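Tryptophan--tRNA ligase (Campylobacter jejuni, PDB 3M5W) probably charges tRNA(Trp) with tryptophan in an ATP-dependent reaction, working as a homodimeric aminoacyl-tRNA synthetase. Local coordinates at residues Met4-Gly9 against Ser35-Phe40; Asn43-Thr48 against Val129-Asp134; Gln82-Glu87 against Ile297-Ala302; Val143-Asp148 against Pro174-Asn179. All coordinates share one frame; numbering follows the deposited sequence.

Interaction 1 of 4, residues Met4-Gly9 against Ser35-Phe40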
loop_
_atom_site.group_PDB
_atom_site.type_symbol
_atom_site.label_atom_id
_atom_site.label_comp_id
_atom_site.label_asym_id
_atom_site.label_seq_id
_atom_site.Cartn_x
_atom_site.Cartn_y
_atom_site.Cartn_z
HETATM N N MSE B 4 -4.306 21.731 -18.964
HETATM C CA MSE B 4 -3.584 20.889 -18.017
HETATM C C MSE B 4 -4.440 20.149 -16.996
HETATM O O MSE B 4 -5.543 20.549 -16.646
HETATM C CB MSE B 4 -2.397 21.583 -17.360
HETATM C CG MSE B 4 -2.606 22.964 -16.910
HETATM SE SE MSE B 4 -0.842 23.830 -16.779
HETATM C CE MSE B 4 -1.376 25.084 -15.423
ATOM N N ARG B 5 -3.897 19.046 -16.520
ATOM C CA ARG B 5 -4.681 18.080 -15.798
ATOM C C ARG B 5 -4.785 18.506 -14.346
ATOM O O ARG B 5 -3.781 18.796 -13.703
ATOM C CB ARG B 5 -4.033 16.716 -15.948
ATOM C CG ARG B 5 -4.777 15.583 -15.304
ATOM C CD ARG B 5 -5.128 14.630 -16.396
ATOM N NE ARG B 5 -4.100 13.644 -16.617
ATOM C CZ ARG B 5 -3.968 12.937 -17.734
ATOM N NH1 ARG B 5 -3.008 12.017 -17.830
ATOM N NH2 ARG B 5 -4.808 13.134 -18.737
ATOM N N VAL B 6 -6.022 18.556 -13.856
ATOM C CA VAL B 6 -6.343 19.010 -12.519
ATOM C C VAL B 6 -6.984 17.845 -11.786
ATOM O O VAL B 6 -7.843 17.202 -12.329
ATOM C CB VAL B 6 -7.368 20.161 -12.567
ATOM C CG1 VAL B 6 -7.863 20.484 -11.181
ATOM C CG2 VAL B 6 -6.767 21.383 -13.231
ATOM N N LEU B 7 -6.577 17.593 -10.552
ATOM C CA LEU B 7 -6.956 16.374 -9.850
ATOM C C LEU B 7 -7.354 16.715 -8.447
ATOM O O LEU B 7 -6.650 17.467 -7.754
ATOM C CB LEU B 7 -5.772 15.403 -9.831
ATOM C CG LEU B 7 -5.695 14.036 -9.147
ATOM C CD1 LEU B 7 -5.642 14.170 -7.694
ATOM C CD2 LEU B 7 -6.778 13.073 -9.562
ATOM N N THR B 8 -8.486 16.167 -8.026
ATOM C CA THR B 8 -9.067 16.549 -6.750
ATOM C C THR B 8 -9.596 15.325 -6.065
ATOM O O THR B 8 -10.369 14.570 -6.651
ATOM C CB THR B 8 -10.262 17.511 -6.941
ATOM O OG1 THR B 8 -9.877 18.581 -7.808
ATOM C CG2 THR B 8 -10.720 18.063 -5.609
ATOM N N GLY B 9 -9.168 15.148 -4.818
ATOM C CA GLY B 9 -9.623 14.072 -3.977
ATOM C C GLY B 9 -10.810 14.583 -3.198
ATOM O O GLY B 9 -10.739 15.648 -2.610
ATOM N N SER B 35 -11.572 22.928 -18.576
ATOM C CA SER B 35 -10.487 22.268 -17.845
ATOM C C SER B 35 -10.450 20.759 -18.080
ATOM O O SER B 35 -11.426 20.145 -18.515
ATOM C CB SER B 35 -10.630 22.518 -16.346
ATOM O OG SER B 35 -10.565 23.897 -16.039
ATOM N N GLN B 36 -9.329 20.139 -17.755
ATOM C CA GLN B 36 -9.304 18.680 -17.800
ATOM C C GLN B 36 -9.334 18.148 -16.376
ATOM O O GLN B 36 -8.301 18.075 -15.733
ATOM C CB GLN B 36 -8.089 18.178 -18.563
ATOM C CG GLN B 36 -8.221 16.751 -19.044
ATOM C CD GLN B 36 -6.875 16.157 -19.436
ATOM O OE1 GLN B 36 -6.786 14.976 -19.769
ATOM N NE2 GLN B 36 -5.828 16.972 -19.405
HETATM N N MSE B 37 -10.524 17.793 -15.911
HETATM C CA MSE B 37 -10.758 17.452 -14.521
HETATM C C MSE B 37 -10.809 15.955 -14.235
HETATM O O MSE B 37 -11.506 15.207 -14.901
HETATM C CB MSE B 37 -12.047 18.113 -14.033
HETATM C CG MSE B 37 -12.124 19.603 -14.306
HETATM SE SE MSE B 37 -11.349 20.678 -12.914
HETATM C CE MSE B 37 -12.686 20.376 -11.567
ATOM N N PHE B 38 -10.047 15.551 -13.229
ATOM C CA PHE B 38 -10.046 14.201 -12.676
ATOM C C PHE B 38 -10.465 14.387 -11.236
ATOM O O PHE B 38 -9.890 15.206 -10.516
ATOM C CB PHE B 38 -8.617 13.581 -12.717
ATOM C CG PHE B 38 -8.190 13.052 -14.081
ATOM C CD1 PHE B 38 -8.025 13.905 -15.158
ATOM C CD2 PHE B 38 -7.922 11.694 -14.264
ATOM C CE1 PHE B 38 -7.631 13.416 -16.405
ATOM C CE2 PHE B 38 -7.566 11.189 -15.504
ATOM C CZ PHE B 38 -7.394 12.059 -16.578
HETATM N N MSE B 39 -11.460 13.635 -10.796
HETATM C CA MSE B 39 -11.947 13.779 -9.435
HETATM C C MSE B 39 -12.205 12.387 -8.932
HETATM O O MSE B 39 -12.841 11.585 -9.621
HETATM C CB MSE B 39 -13.261 14.604 -9.380
HETATM C CG MSE B 39 -13.137 16.123 -9.663
HETATM SE SE MSE B 39 -14.652 16.811 -10.734
HETATM C CE MSE B 39 -14.398 15.540 -12.172
ATOM N N PHE B 40 -11.733 12.068 -7.737
ATOM C CA PHE B 40 -12.075 10.754 -7.239
ATOM C C PHE B 40 -12.614 10.860 -5.823
ATOM O O PHE B 40 -12.261 11.780 -5.068
ATOM C CB PHE B 40 -10.871 9.815 -7.283
ATOM C CG PHE B 40 -9.695 10.332 -6.523
ATOM C CD1 PHE B 40 -9.435 9.885 -5.236
ATOM C CD2 PHE B 40 -8.871 11.318 -7.077
ATOM C CE1 PHE B 40 -8.300 10.377 -4.512
ATOM C CE2 PHE B 40 -7.787 11.853 -6.353
ATOM C CZ PHE B 40 -7.504 11.378 -5.072
HETATM O O HOH W 1 -7.032 22.471 -17.262
HETATM O O HOH W 2 -10.301 18.182 -10.695
#

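Interaction 2 of 4, residues Asn43-Thr48 against Val129-Asp134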
loop_
_atom_site.group_PDB
_atom_site.type_symbol
_atom_site.label_atom_id
_atom_site.label_comp_id
_atom_site.label_asym_id
_atom_site.label_seq_id
_atom_site.Cartn_x
_atom_site.Cartn_y
_atom_site.Cartn_z
ATOM N N ASN B 43 -11.820 6.959 -0.959
ATOM C CA ASN B 43 -12.276 6.016 0.046
ATOM C C ASN B 43 -11.140 5.265 0.708
ATOM O O ASN B 43 -11.339 4.720 1.792
ATOM C CB ASN B 43 -13.399 5.086 -0.458
ATOM C CG ASN B 43 -12.943 4.164 -1.582
ATOM O OD1 ASN B 43 -12.150 4.546 -2.441
ATOM N ND2 ASN B 43 -13.433 2.951 -1.568
ATOM N N TYR B 44 -9.941 5.256 0.111
ATOM C CA TYR B 44 -8.812 4.676 0.865
ATOM C C TYR B 44 -8.425 5.571 2.029
ATOM O O TYR B 44 -8.128 5.077 3.106
ATOM C CB TYR B 44 -7.556 4.405 0.022
ATOM C CG TYR B 44 -7.644 3.198 -0.878
ATOM C CD1 TYR B 44 -8.035 1.954 -0.404
ATOM C CD2 TYR B 44 -7.288 3.312 -2.200
ATOM C CE1 TYR B 44 -8.044 0.845 -1.273
ATOM C CE2 TYR B 44 -7.322 2.242 -3.063
ATOM C CZ TYR B 44 -7.692 1.029 -2.617
ATOM O OH TYR B 44 -7.688 0.042 -3.562
ATOM N N HIS B 45 -8.426 6.881 1.820
ATOM C CA HIS B 45 -8.087 7.757 2.930
ATOM C C HIS B 45 -9.079 7.702 4.070
ATOM O O HIS B 45 -8.691 7.814 5.236
ATOM C CB HIS B 45 -7.856 9.161 2.427
ATOM C CG HIS B 45 -6.824 9.214 1.345
ATOM N ND1 HIS B 45 -5.491 8.931 1.575
ATOM C CD2 HIS B 45 -6.940 9.453 0.013
ATOM C CE1 HIS B 45 -4.828 9.027 0.434
ATOM N NE2 HIS B 45 -5.682 9.335 -0.529
ATOM N N ALA B 46 -10.351 7.473 3.727
ATOM C CA ALA B 46 -11.413 7.387 4.727
ATOM C C ALA B 46 -11.116 6.274 5.724
ATOM O O ALA B 46 -11.532 6.336 6.888
ATOM C CB ALA B 46 -12.779 7.159 4.056
HETATM N N MSE B 47 -10.389 5.254 5.263
HETATM C CA MSE B 47 -10.127 4.102 6.095
HETATM C C MSE B 47 -9.227 4.391 7.283
HETATM O O MSE B 47 -9.159 3.586 8.242
HETATM C CB MSE B 47 -9.526 2.983 5.279
HETATM C CG MSE B 47 -10.430 2.497 4.195
HETATM SE SE MSE B 47 -9.501 1.091 3.203
HETATM C CE MSE B 47 -10.872 0.903 1.774
ATOM N N THR B 48 -8.504 5.505 7.215
ATOM C CA THR B 48 -7.654 5.864 8.336
ATOM C C THR B 48 -8.532 6.405 9.483
ATOM O O THR B 48 -8.178 6.297 10.653
ATOM C CB THR B 48 -6.617 6.927 7.947
ATOM O OG1 THR B 48 -7.303 8.148 7.671
ATOM C CG2 THR B 48 -5.840 6.511 6.712
ATOM N N VAL B 129 2.116 9.516 1.505
ATOM C CA VAL B 129 2.704 8.773 0.396
ATOM C C VAL B 129 1.641 8.237 -0.559
ATOM O O VAL B 129 1.829 8.229 -1.763
ATOM C CB VAL B 129 3.562 7.608 0.891
ATOM C CG1 VAL B 129 4.248 6.932 -0.260
ATOM C CG2 VAL B 129 4.555 8.079 1.925
ATOM N N LEU B 130 0.529 7.789 -0.000
ATOM C CA LEU B 130 -0.622 7.345 -0.786
ATOM C C LEU B 130 -1.145 8.495 -1.619
ATOM O O LEU B 130 -1.354 8.368 -2.828
ATOM C CB LEU B 130 -1.744 6.836 0.126
ATOM C CG LEU B 130 -2.993 6.279 -0.570
ATOM C CD1 LEU B 130 -2.731 5.341 -1.745
ATOM C CD2 LEU B 130 -3.758 5.554 0.447
HETATM N N MSE B 131 -1.347 9.611 -0.941
HETATM C CA MSE B 131 -1.791 10.859 -1.548
HETATM C C MSE B 131 -0.901 11.229 -2.725
HETATM O O MSE B 131 -1.364 11.709 -3.764
HETATM C CB MSE B 131 -1.679 11.970 -0.503
HETATM C CG MSE B 131 -2.536 13.162 -0.765
HETATM SE SE MSE B 131 -3.210 13.901 0.941
HETATM C CE MSE B 131 -4.699 12.662 1.280
ATOM N N ALA B 132 0.400 11.048 -2.518
ATOM C CA ALA B 132 1.371 11.375 -3.516
ATOM C C ALA B 132 1.248 10.354 -4.640
ATOM O O ALA B 132 1.174 10.717 -5.828
ATOM C CB ALA B 132 2.752 11.420 -2.899
ATOM N N ALA B 133 1.121 9.081 -4.311
ATOM C CA ALA B 133 0.749 8.162 -5.402
ATOM C C ALA B 133 -0.519 8.604 -6.198
ATOM O O ALA B 133 -0.527 8.484 -7.414
ATOM C CB ALA B 133 0.600 6.734 -4.897
ATOM N N ASP B 134 -1.572 9.102 -5.526
ATOM C CA ASP B 134 -2.786 9.563 -6.225
ATOM C C ASP B 134 -2.431 10.617 -7.217
ATOM O O ASP B 134 -2.724 10.532 -8.390
ATOM C CB ASP B 134 -3.800 10.199 -5.278
ATOM C CG ASP B 134 -4.381 9.209 -4.284
ATOM O OD1 ASP B 134 -4.667 8.055 -4.699
ATOM O OD2 ASP B 134 -4.566 9.590 -3.094
#

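Interaction 3 of 4, residues Gln82-Glu87 against Ile297-Ala302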
loop_
_atom_site.group_PDB
_atom_site.type_symbol
_atom_site.label_atom_id
_atom_site.label_comp_id
_atom_site.label_asym_id
_atom_site.label_seq_id
_atom_site.Cartn_x
_atom_site.Cartn_y
_atom_site.Cartn_z
ATOM N N GLN B 82 -11.837 5.843 -5.539
ATOM C CA GLN B 82 -10.386 5.583 -5.474
ATOM C C GLN B 82 -10.060 4.120 -5.612
ATOM O O GLN B 82 -9.228 3.737 -6.415
ATOM C CB GLN B 82 -9.841 6.071 -4.129
ATOM C CG GLN B 82 -8.360 6.373 -4.027
ATOM C CD GLN B 82 -8.002 6.836 -2.616
ATOM O OE1 GLN B 82 -8.822 6.785 -1.715
ATOM N NE2 GLN B 82 -6.795 7.291 -2.424
ATOM N N SER B 83 -10.742 3.311 -4.814
ATOM C CA SER B 83 -10.455 1.898 -4.670
ATOM C C SER B 83 -10.763 1.055 -5.900
ATOM O O SER B 83 -10.452 -0.137 -5.921
ATOM C CB SER B 83 -11.274 1.343 -3.510
ATOM O OG SER B 83 -12.607 1.162 -3.937
ATOM N N ASP B 84 -11.437 1.637 -6.887
ATOM C CA ASP B 84 -11.651 0.956 -8.157
ATOM C C ASP B 84 -10.383 0.948 -9.018
ATOM O O ASP B 84 -10.272 0.138 -9.944
ATOM C CB ASP B 84 -12.807 1.597 -8.949
ATOM C CG ASP B 84 -14.205 1.150 -8.440
ATOM O OD1 ASP B 84 -14.273 0.303 -7.525
ATOM O OD2 ASP B 84 -15.239 1.627 -8.975
ATOM N N VAL B 85 -9.447 1.855 -8.745
ATOM C CA VAL B 85 -8.179 1.867 -9.502
ATOM C C VAL B 85 -7.011 1.402 -8.624
ATOM O O VAL B 85 -6.281 2.211 -7.970
ATOM C CB VAL B 85 -7.910 3.230 -10.195
ATOM C CG1 VAL B 85 -6.574 3.217 -10.936
ATOM C CG2 VAL B 85 -9.026 3.552 -11.125
ATOM N N LYS B 86 -6.852 0.080 -8.601
ATOM C CA LYS B 86 -5.952 -0.545 -7.644
ATOM C C LYS B 86 -4.444 -0.332 -7.854
ATOM O O LYS B 86 -3.677 -0.507 -6.909
ATOM C CB LYS B 86 -6.341 -2.017 -7.412
ATOM C CG LYS B 86 -7.596 -2.128 -6.513
ATOM C CD LYS B 86 -8.342 -3.437 -6.710
ATOM C CE LYS B 86 -9.795 -3.355 -6.229
ATOM N NZ LYS B 86 -9.876 -2.808 -4.838
ATOM N N GLU B 87 -4.033 0.053 -9.066
ATOM C CA GLU B 87 -2.630 0.355 -9.362
ATOM C C GLU B 87 -2.079 1.307 -8.326
ATOM O O GLU B 87 -0.921 1.220 -7.947
ATOM C CB GLU B 87 -2.464 1.003 -10.735
ATOM C CG GLU B 87 -2.637 0.044 -11.909
ATOM C CD GLU B 87 -4.040 -0.521 -12.081
ATOM O OE1 GLU B 87 -4.977 -0.119 -11.371
ATOM O OE2 GLU B 87 -4.216 -1.371 -12.984
ATOM N N ILE B 297 -21.742 4.201 -13.716
ATOM C CA ILE B 297 -21.111 5.494 -13.904
ATOM C C ILE B 297 -19.737 5.504 -13.250
ATOM O O ILE B 297 -18.774 6.037 -13.808
ATOM C CB ILE B 297 -21.941 6.595 -13.243
ATOM C CG1 ILE B 297 -23.258 6.806 -13.992
ATOM C CG2 ILE B 297 -21.122 7.869 -13.141
ATOM C CD1 ILE B 297 -24.201 7.853 -13.337
ATOM N N LEU B 298 -19.673 4.945 -12.046
ATOM C CA LEU B 298 -18.396 4.776 -11.364
ATOM C C LEU B 298 -17.467 3.763 -12.084
ATOM O O LEU B 298 -16.290 4.017 -12.195
ATOM C CB LEU B 298 -18.610 4.425 -9.896
ATOM C CG LEU B 298 -19.225 5.531 -9.019
ATOM C CD1 LEU B 298 -19.371 5.035 -7.561
ATOM C CD2 LEU B 298 -18.438 6.879 -9.047
ATOM N N ASP B 299 -18.008 2.650 -12.599
ATOM C CA ASP B 299 -17.266 1.772 -13.505
ATOM C C ASP B 299 -16.711 2.467 -14.752
ATOM O O ASP B 299 -15.575 2.228 -15.165
ATOM C CB ASP B 299 -18.086 0.530 -13.913
ATOM C CG ASP B 299 -18.328 -0.455 -12.731
ATOM O OD1 ASP B 299 -17.730 -0.265 -11.634
ATOM O OD2 ASP B 299 -19.133 -1.419 -12.902
ATOM N N PHE B 300 -17.512 3.307 -15.368
ATOM C CA PHE B 300 -17.045 4.028 -16.523
ATOM C C PHE B 300 -15.889 4.876 -16.087
ATOM O O PHE B 300 -14.850 4.841 -16.721
ATOM C CB PHE B 300 -18.149 4.925 -17.117
ATOM C CG PHE B 300 -17.686 5.798 -18.273
ATOM C CD1 PHE B 300 -16.910 5.271 -19.301
ATOM C CD2 PHE B 300 -18.042 7.149 -18.340
ATOM C CE1 PHE B 300 -16.481 6.086 -20.360
ATOM C CE2 PHE B 300 -17.628 7.956 -19.399
ATOM C CZ PHE B 300 -16.842 7.420 -20.407
ATOM N N GLY B 301 -16.088 5.659 -15.023
ATOM C CA GLY B 301 -15.057 6.547 -14.510
ATOM C C GLY B 301 -13.786 5.762 -14.211
ATOM O O GLY B 301 -12.712 6.125 -14.666
ATOM N N ALA B 302 -13.926 4.665 -13.466
ATOM C CA ALA B 302 -12.805 3.801 -13.127
ATOM C C ALA B 302 -12.108 3.285 -14.366
ATOM O O ALA B 302 -10.908 3.089 -14.363
ATOM C CB ALA B 302 -13.242 2.641 -12.236
HETATM O O HOH W 3 -15.029 3.944 -9.794
#

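Interaction 4 of 4, residues Val143-Asp148 against Pro174-Asn179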
loop_
_atom_site.group_PDB
_atom_site.type_symbol
_atom_site.label_atom_id
_atom_site.label_comp_id
_atom_site.label_asym_id
_atom_site.label_seq_id
_atom_site.Cartn_x
_atom_site.Cartn_y
_atom_site.Cartn_z
ATOM N N VAL B 143 -3.120 20.619 -8.516
ATOM C CA VAL B 143 -3.899 20.019 -7.471
ATOM C C VAL B 143 -4.576 21.160 -6.757
ATOM O O VAL B 143 -3.915 21.953 -6.095
ATOM C CB VAL B 143 -3.028 19.226 -6.518
ATOM C CG1 VAL B 143 -3.905 18.560 -5.491
ATOM C CG2 VAL B 143 -2.177 18.188 -7.292
ATOM N N PRO B 144 -5.894 21.296 -6.945
ATOM C CA PRO B 144 -6.563 22.417 -6.267
ATOM C C PRO B 144 -6.578 22.161 -4.764
ATOM O O PRO B 144 -7.019 21.109 -4.286
ATOM C CB PRO B 144 -7.993 22.401 -6.831
ATOM C CG PRO B 144 -7.939 21.451 -8.027
ATOM C CD PRO B 144 -6.812 20.487 -7.755
ATOM N N VAL B 145 -6.089 23.135 -4.019
ATOM C CA VAL B 145 -5.811 22.910 -2.630
ATOM C C VAL B 145 -6.259 24.077 -1.732
ATOM O O VAL B 145 -6.448 25.214 -2.187
ATOM C CB VAL B 145 -4.328 22.648 -2.473
ATOM C CG1 VAL B 145 -3.772 23.511 -1.391
ATOM C CG2 VAL B 145 -4.066 21.146 -2.242
ATOM N N GLY B 146 -6.457 23.766 -0.455
ATOM C CA GLY B 146 -6.838 24.747 0.537
ATOM C C GLY B 146 -5.629 25.334 1.235
ATOM O O GLY B 146 -4.594 24.676 1.365
ATOM N N LYS B 147 -5.797 26.573 1.697
ATOM C CA LYS B 147 -4.756 27.414 2.291
ATOM C C LYS B 147 -3.780 26.725 3.244
ATOM O O LYS B 147 -2.684 27.233 3.491
ATOM C CB LYS B 147 -5.429 28.569 3.030
ATOM C CG LYS B 147 -6.727 29.031 2.375
ATOM C CD LYS B 147 -6.655 30.500 1.998
ATOM C CE LYS B 147 -6.714 31.395 3.238
ATOM N NZ LYS B 147 -5.605 31.158 4.215
ATOM N N ASP B 148 -4.186 25.580 3.785
ATOM C CA ASP B 148 -3.369 24.845 4.738
ATOM C C ASP B 148 -3.002 23.473 4.212
ATOM O O ASP B 148 -2.130 22.801 4.759
ATOM C CB ASP B 148 -4.113 24.703 6.066
ATOM C CG ASP B 148 -5.590 24.394 5.876
ATOM O OD1 ASP B 148 -5.974 23.923 4.780
ATOM O OD2 ASP B 148 -6.371 24.629 6.823
ATOM N N PRO B 174 3.893 18.242 -9.696
ATOM C CA PRO B 174 2.575 18.856 -9.591
ATOM C C PRO B 174 2.674 20.162 -8.839
ATOM O O PRO B 174 3.694 20.440 -8.218
ATOM C CB PRO B 174 1.790 17.813 -8.789
ATOM C CG PRO B 174 2.795 17.243 -7.862
ATOM C CD PRO B 174 4.122 17.251 -8.631
ATOM N N GLU B 175 1.620 20.955 -8.885
ATOM C CA GLU B 175 1.657 22.296 -8.328
ATOM C C GLU B 175 0.353 22.552 -7.613
ATOM O O GLU B 175 -0.710 22.262 -8.146
ATOM C CB GLU B 175 1.841 23.303 -9.449
ATOM C CG GLU B 175 2.809 24.425 -9.107
ATOM C CD GLU B 175 3.622 24.881 -10.316
ATOM O OE1 GLU B 175 3.703 24.095 -11.301
ATOM O OE2 GLU B 175 4.177 26.012 -10.275
ATOM N N ALA B 176 0.425 23.047 -6.386
ATOM C CA ALA B 176 -0.788 23.433 -5.692
ATOM C C ALA B 176 -1.338 24.664 -6.398
ATOM O O ALA B 176 -0.589 25.486 -6.914
ATOM C CB ALA B 176 -0.518 23.724 -4.245
ATOM N N ARG B 177 -2.655 24.754 -6.492
ATOM C CA ARG B 177 -3.278 26.003 -6.884
ATOM C C ARG B 177 -4.244 26.243 -5.777
ATOM O O ARG B 177 -5.236 25.516 -5.669
ATOM C CB ARG B 177 -4.038 25.873 -8.197
ATOM C CG ARG B 177 -4.971 27.040 -8.479
ATOM C CD ARG B 177 -6.401 26.587 -8.422
ATOM N NE ARG B 177 -6.734 25.869 -9.642
ATOM C CZ ARG B 177 -7.909 25.301 -9.908
ATOM N NH1 ARG B 177 -8.083 24.685 -11.077
ATOM N NH2 ARG B 177 -8.911 25.352 -9.028
ATOM N N VAL B 178 -3.927 27.212 -4.917
ATOM C CA VAL B 178 -4.857 27.576 -3.847
ATOM C C VAL B 178 -5.994 28.339 -4.495
ATOM O O VAL B 178 -5.771 29.225 -5.345
ATOM C CB VAL B 178 -4.232 28.425 -2.702
ATOM C CG1 VAL B 178 -5.039 28.220 -1.410
ATOM C CG2 VAL B 178 -2.770 28.062 -2.481
ATOM N N ASN B 179 -7.209 27.977 -4.116
ATOM C CA ASN B 179 -8.363 28.553 -4.788
ATOM C C ASN B 179 -8.693 29.972 -4.307
ATOM O O ASN B 179 -8.571 30.288 -3.119
ATOM C CB ASN B 179 -9.559 27.602 -4.691
ATOM C CG ASN B 179 -9.223 26.185 -5.176
ATOM O OD1 ASN B 179 -9.441 25.842 -6.342
ATOM N ND2 ASN B 179 -8.686 25.365 -4.279
#

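Interaction 1 of 4, residues Met4-Gly9 against Ser35-Phe40
Arg5-Gly9 and Gln36-Phe40 run as parallel neighbours in one sheet, their axes 4.8 Å apart at an angle of 19°, in the register Val6-Met37, Leu7-Phe38, Thr8-Met39. Four backbone hydrogen bonds fix it: Val6 N to Gln36 O, Phe38 N to Val6 O (2.9 Å), Thr8 N to Phe38 O and Phe40 N to Thr8 O. Two CA-H...O contacts add to them, the shorter from Leu7 CA to Phe38 O at 3.2 Å.

On one face lie Arg5, Leu7, Gln36, Phe38 and Phe40. The Phe38 ring lies on one side of the Arg5 guanidinium, the two planes 53° apart, a detail that is doubtful because the arginine chain is modelled too close to the ring. At the guanidinium edge NH2 donates to Gln36 OE1 (2.9 Å), a bent bond that reaches the oxygen from above its carbonyl plane. Leu7 CD1 meets the edge of the Phe40 ring at CE2 (3.4 Å), while Gly9 CA sits over the face of that ring, 3.8 Å from its centroid, a CH-pi contact. The opposite face carries Val6 and Met37, a selenomethionine, side by side with Val6 CG1 3.9 Å from Met37 SE. A water there joins Thr8 OG1 to Phe38 O.

The strands belong to a beta-alpha-beta crossover through helix 18-31, as expected of the class-I Rossmann-type core. The four N-H...O bonds satisfy much of the backbone polarity between the strands, while Arg5 is held by side-chain bonds, NH2 to Gln36 and NE to Phe138 O.

Interaction 2 of 4, residues Asn43-Thr48 against Val129-Asp134
His45 and Asp134 face each other because both carry CG anti to their carbonyl carbon (chi1 -55° and -66°), which sends the imidazole and the carboxylate toward one another from opposite directions. His45 NE2 donates to Asp134 OD2 over 2.8 Å in a nearly straight bond. The acceptor lies in the ring plane, and the carboxylate is turned nearly perpendicular to the ring, at 84°.

Two apolar groups help set the imidazole's position. Met131, a selenomethionine with a bent chain, places its CE methyl over the centre of one ring face, 3.8 Å from the centroid, as a CH-pi contact. Leu130 CG comes within 3.5 Å of His45 CE1, and Leu130 CD2 also packs on Tyr44 CB (4.0 Å). The phenol of Tyr44 is turned elsewhere, its OH bonded to Glu90 of the second subunit.

The weakly bonded helix 43-48 and helix 129-134 run antiparallel, axes 11.1 Å apart, and side chains alone bridge the distance. Asp134 is predicted to bind L-tryptophan. Its other oxygen, OD1, accepts from Gln82 NE2, and the carboxylate is therefore gripped at both oxygens. Such a pair of bonds would fix its rotation, consistent with an acidic group preset at the amino-acid pocket.

Interaction 3 of 4, residues Gln82-Glu87 against Ile297-Ala302
Asp84 and Ala302 make the close part of this contact: Asp84 CB lies 3.5 Å from Ala302 CB, and both side chains start out toward the opposite segment. The methyl therefore presses on the base of the aspartate, beneath its carboxylate. Beside it Val85 CG2 settles against the backbone, 3.8 Å from Ala302 O. The 3-10 segment 82-84 comes close to helix 291-320 here, with the CA atoms of Asp84 and Ala302 5.8 Å apart.

The polar side is looser, and no direct hydrogen bond crosses the contact. With CG of Asp84 anti to its carbonyl carbon (chi1 -79°), OD2 leans along the helix toward Leu298, whose carbonyl oxygen it approaches no nearer than 4.1 Å. A water fills this step, donating to Leu298 O (2.7 Å) and, in a bond modelled very short, to Asp84 OD2. Farther out, Asp299 OD1 stands 4.1 Å from Asp84 OD2, the two carboxylate planes 51° apart.

Elsewhere on the turn, Asp84 O accepts from Arg306 NH1 of the same helix. The contact thus packs the C-terminal helix against the connection leading from strand 78-81 to helix 87-96. By donating to both acceptors the water would ease their approach, and the proximity of two carboxylates would be expected to raise the proton affinity of at least one.

Interaction 4 of 4, residues Val143-Asp148 against Pro174-Asn179
Pro144 and Arg177 pair across two parallel strands, their side chains crossing at a slant: Pro144 CB and CG lie toward the rim of one face of the Arg177 guanidinium, with CB 3.8 Å from NH2. The Arg177 chain is bent, and NH2 uses the guanidinium edge to donate to Asn179 OD1 (2.8 Å); Arg177 touches a crystal neighbour, which may influence this pose. The bond from NH2 holds the Asn179 amide beside the strand end, where ND2 gives a weak, strongly bent bond to Val145 O at 3.1 Å.

The other face carries Val143, Val145, Ala176 and Val178. Val145 CG1 reaches Ala176 CB at 4.3 Å, and Val143 CG2 approaches Pro174 CB. CG1 of Val178, anti to the backbone N (chi1 -155°), lies against Val145 O (3.4 Å) and next to Lys147 N.

Val143 N to Glu175 O (2.9 Å), Arg177 N to Val143 O and Val145 N to Arg177 O set the register, the strands crossing at 41°. Pro144, lacking an N-H, does not disturb this pattern, since its neighbours make the bonds.

Helix 150-167 links the strands as a beta-alpha-beta crossover and packs on the valine face. Gly146, Lys147 and Asp148, predicted to bind ATP, follow directly. Regular bonding thus gives way to weak bonds at Asn179 where the chain opens toward the predicted nucleotide site, consistent with the poor order of Lys147 in the loop that follows.

Interactions 1 and 4 are parallel strand pairs, each closed by a beta-alpha-beta crossover and partly buried. They meet where Pro144 packs on Val6 and Thr8, although interaction 4 has more exposed residues. Interactions 2 and 3 are buried contacts in which side chains dominate, and neither contains a backbone hydrogen bond between its segments. Gln82, from 82-87, joins these two: it bonds Tyr44 N, and its side chain also packs on Phe40 of interaction 1. Interactions 2 and 3 also touch the second subunit. Chemistry follows place: backbone bonding in the sheets, a histidine-carboxylate bond near the predicted tryptophan site, and a water-bridged carboxylate at the C-terminal helix.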